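Local atomic coordinates of FKBP-type peptidyl-prolyl cis-trans isomerase 3 (Arabidopsis thaliana, PDB entry 1U79), a protein that catalyses the cis-trans isomerisation of peptide bonds preceding proline in the chloroplast thylakoid lumen, speeding protein folding and regulating accumulation of the Rieske protein. Residues K68-G73 with L91-E96. Residues are numbered along the deposited sequence; the frame is centred on the assembly and turned at random.
Sequences KGWDQG and LRIPPE
Ile93 and Leu91 reach from strand 88-93 to the glycine face of helix 68-75, Ile93 against Gly69 and Leu91 against Gly73. The axes of 68-73 and 91-93, taken N to C, run at 139° to each other, nearer antiparallel than parallel, and Gly69 CA and Ile93 CA come within 5.9 Å. A CB on either glycine would point at the strand and clash, with Ile93 CG2 at the first and with Leu91 CD1 at the second. From CB, which points at the helix, Ile93 forks. Ile93 CG2, anti to the backbone N, ends 4.0 Å from Gly69 CA. The other branch leaves through CG1, anti to the carbonyl carbon (chi1 -52°), and extends fully to Ile93 CD1, which lies 3.9 Å from Gly69 CA. Ile93 CD1 also meets the edge of the indole near the ring plane, 4.0 Å from Trp70 CD1. Both methyls of Leu91 flank Gly73 CA; Leu91 CD1 also lies 3.8 Å from Gly69 O, the carbonyl that accepts the helical bond from Gly73 N, while Leu91 CD2 sits 3.7 Å from Gly73 O, the acceptor of a hydrogen bond from Arg89 NH2. With an alanine at Leu91 both methyls would go, which is likely to open a gap against the Gly69–Gly73 face of the helix. Ile123 backs both Leu91 and Trp70, and Tyr37 and Phe121 meet the indole edge-to-face. This is the FKBP fold, an antiparallel sheet curled round one short helix, and Trp70 probably corresponds to the tryptophan that, in FKBP relatives, forms the floor of the proline-binding pocket.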
loop_
_atom_site.group_PDB
_atom_site.type_symbol
_atom_site.label_atom_id
_atom_site.label_comp_id
_atom_site.label_asym_id
_atom_site.label_seq_id
_atom_site.Cartn_x
_atom_site.Cartn_y
_atom_site.Cartn_z
ATOM N N LYS A 68 -7.269 -2.592 -3.159
ATOM C CA LYS A 68 -8.005 -2.491 -1.905
ATOM C C LYS A 68 -7.078 -2.379 -0.684
ATOM O O LYS A 68 -7.373 -1.661 0.275
ATOM C CB LYS A 68 -8.938 -3.698 -1.773
ATOM C CG LYS A 68 -10.172 -3.417 -0.932
ATOM C CD LYS A 68 -11.227 -4.498 -1.111
ATOM C CE LYS A 68 -12.532 -4.091 -0.449
ATOM N NZ LYS A 68 -13.582 -5.152 -0.580
ATOM N N GLY A 69 -5.957 -3.089 -0.719
ATOM C CA GLY A 69 -5.013 -3.034 0.386
ATOM C C GLY A 69 -4.469 -1.636 0.636
ATOM O O GLY A 69 -4.122 -1.294 1.773
ATOM N N TRP A 70 -4.377 -0.824 -0.418
ATOM C CA TRP A 70 -3.876 0.538 -0.267
ATOM C C TRP A 70 -4.992 1.416 0.295
ATOM O O TRP A 70 -4.767 2.215 1.202
ATOM C CB TRP A 70 -3.380 1.091 -1.609
ATOM C CG TRP A 70 -1.885 0.934 -1.837
ATOM C CD1 TRP A 70 -1.133 -0.196 -1.659
ATOM C CD2 TRP A 70 -0.987 1.944 -2.302
ATOM N NE1 TRP A 70 0.183 0.052 -1.987
ATOM C CE2 TRP A 70 0.298 1.360 -2.386
ATOM C CE3 TRP A 70 -1.145 3.293 -2.656
ATOM C CZ2 TRP A 70 1.422 2.081 -2.811
ATOM C CZ3 TRP A 70 -0.033 4.010 -3.077
ATOM C CH2 TRP A 70 1.240 3.399 -3.151
ATOM N N ASP A 71 -6.203 1.257 -0.227
ATOM C CA ASP A 71 -7.324 2.045 0.274
ATOM C C ASP A 71 -7.539 1.768 1.757
ATOM O O ASP A 71 -7.560 2.699 2.575
ATOM C CB ASP A 71 -8.604 1.744 -0.510
ATOM C CG ASP A 71 -8.725 2.584 -1.783
ATOM O OD1 ASP A 71 -8.011 3.590 -1.906
ATOM O OD2 ASP A 71 -9.548 2.249 -2.656
ATOM N N GLN A 72 -7.665 0.492 2.107
ATOM C CA GLN A 72 -7.875 0.102 3.493
ATOM C C GLN A 72 -6.625 0.349 4.333
ATOM O O GLN A 72 -6.720 0.784 5.479
ATOM C CB GLN A 72 -8.264 -1.380 3.591
ATOM C CG GLN A 72 -9.459 -1.774 2.731
ATOM C CD GLN A 72 -9.856 -3.236 2.912
ATOM O OE1 GLN A 72 -9.131 -4.020 3.522
ATOM N NE2 GLN A 72 -11.008 -3.605 2.372
ATOM N N GLY A 73 -5.460 0.088 3.747
ATOM C CA GLY A 73 -4.204 0.254 4.456
ATOM C C GLY A 73 -3.801 1.681 4.765
ATOM O O GLY A 73 -3.020 1.911 5.686
ATOM N N LEU A 91 3.110 -2.048 4.900
ATOM C CA LEU A 91 1.886 -2.816 4.748
ATOM C C LEU A 91 2.169 -4.196 4.182
ATOM O O LEU A 91 2.976 -4.339 3.256
ATOM C CB LEU A 91 0.912 -2.116 3.791
ATOM C CG LEU A 91 0.187 -0.817 4.140
ATOM C CD1 LEU A 91 -0.610 -0.386 2.904
ATOM C CD2 LEU A 91 -0.755 -1.022 5.346
ATOM N N ARG A 92 1.500 -5.201 4.743
ATOM C CA ARG A 92 1.603 -6.578 4.268
ATOM C C ARG A 92 0.207 -6.857 3.741
ATOM O O ARG A 92 -0.764 -6.884 4.510
ATOM C CB ARG A 92 1.944 -7.548 5.396
ATOM C CG ARG A 92 2.068 -8.991 4.916
ATOM C CD ARG A 92 2.943 -9.832 5.860
ATOM N NE ARG A 92 3.084 -11.210 5.380
ATOM C CZ ARG A 92 2.144 -12.133 5.534
ATOM N NH1 ARG A 92 1.023 -11.818 6.155
ATOM N NH2 ARG A 92 2.307 -13.356 5.065
ATOM N N ILE A 93 0.113 -7.081 2.431
ATOM C CA ILE A 93 -1.180 -7.263 1.782
ATOM C C ILE A 93 -1.417 -8.646 1.204
ATOM O O ILE A 93 -0.715 -9.067 0.295
ATOM C CB ILE A 93 -1.342 -6.232 0.628
ATOM C CG1 ILE A 93 -1.055 -4.820 1.154
ATOM C CG2 ILE A 93 -2.754 -6.330 0.030
ATOM C CD1 ILE A 93 -1.183 -3.723 0.119
ATOM N N PRO A 94 -2.424 -9.368 1.720
ATOM C CA PRO A 94 -2.704 -10.708 1.197
ATOM C C PRO A 94 -3.170 -10.520 -0.246
ATOM O O PRO A 94 -3.711 -9.474 -0.582
ATOM C CB PRO A 94 -3.835 -11.212 2.095
ATOM C CG PRO A 94 -3.680 -10.427 3.352
ATOM C CD PRO A 94 -3.307 -9.046 2.851
ATOM N N PRO A 95 -2.976 -11.533 -1.109
ATOM C CA PRO A 95 -3.374 -11.465 -2.520
ATOM C C PRO A 95 -4.820 -11.029 -2.742
ATOM O O PRO A 95 -5.114 -10.332 -3.706
ATOM C CB PRO A 95 -3.135 -12.887 -3.017
ATOM C CG PRO A 95 -2.020 -13.360 -2.149
ATOM C CD PRO A 95 -2.397 -12.848 -0.792
ATOM N N GLU A 96 -5.714 -11.463 -1.858
ATOM C CA GLU A 96 -7.137 -11.125 -1.948
ATOM C C GLU A 96 -7.370 -9.611 -2.022
ATOM O O GLU A 96 -8.323 -9.156 -2.654
ATOM C CB GLU A 96 -7.888 -11.708 -0.736
ATOM C CG GLU A 96 -7.417 -11.141 0.605
ATOM C CD GLU A 96 -7.852 -11.969 1.810
ATOM O OE1 GLU A 96 -7.558 -13.182 1.842
ATOM O OE2 GLU A 96 -8.477 -11.400 2.733
#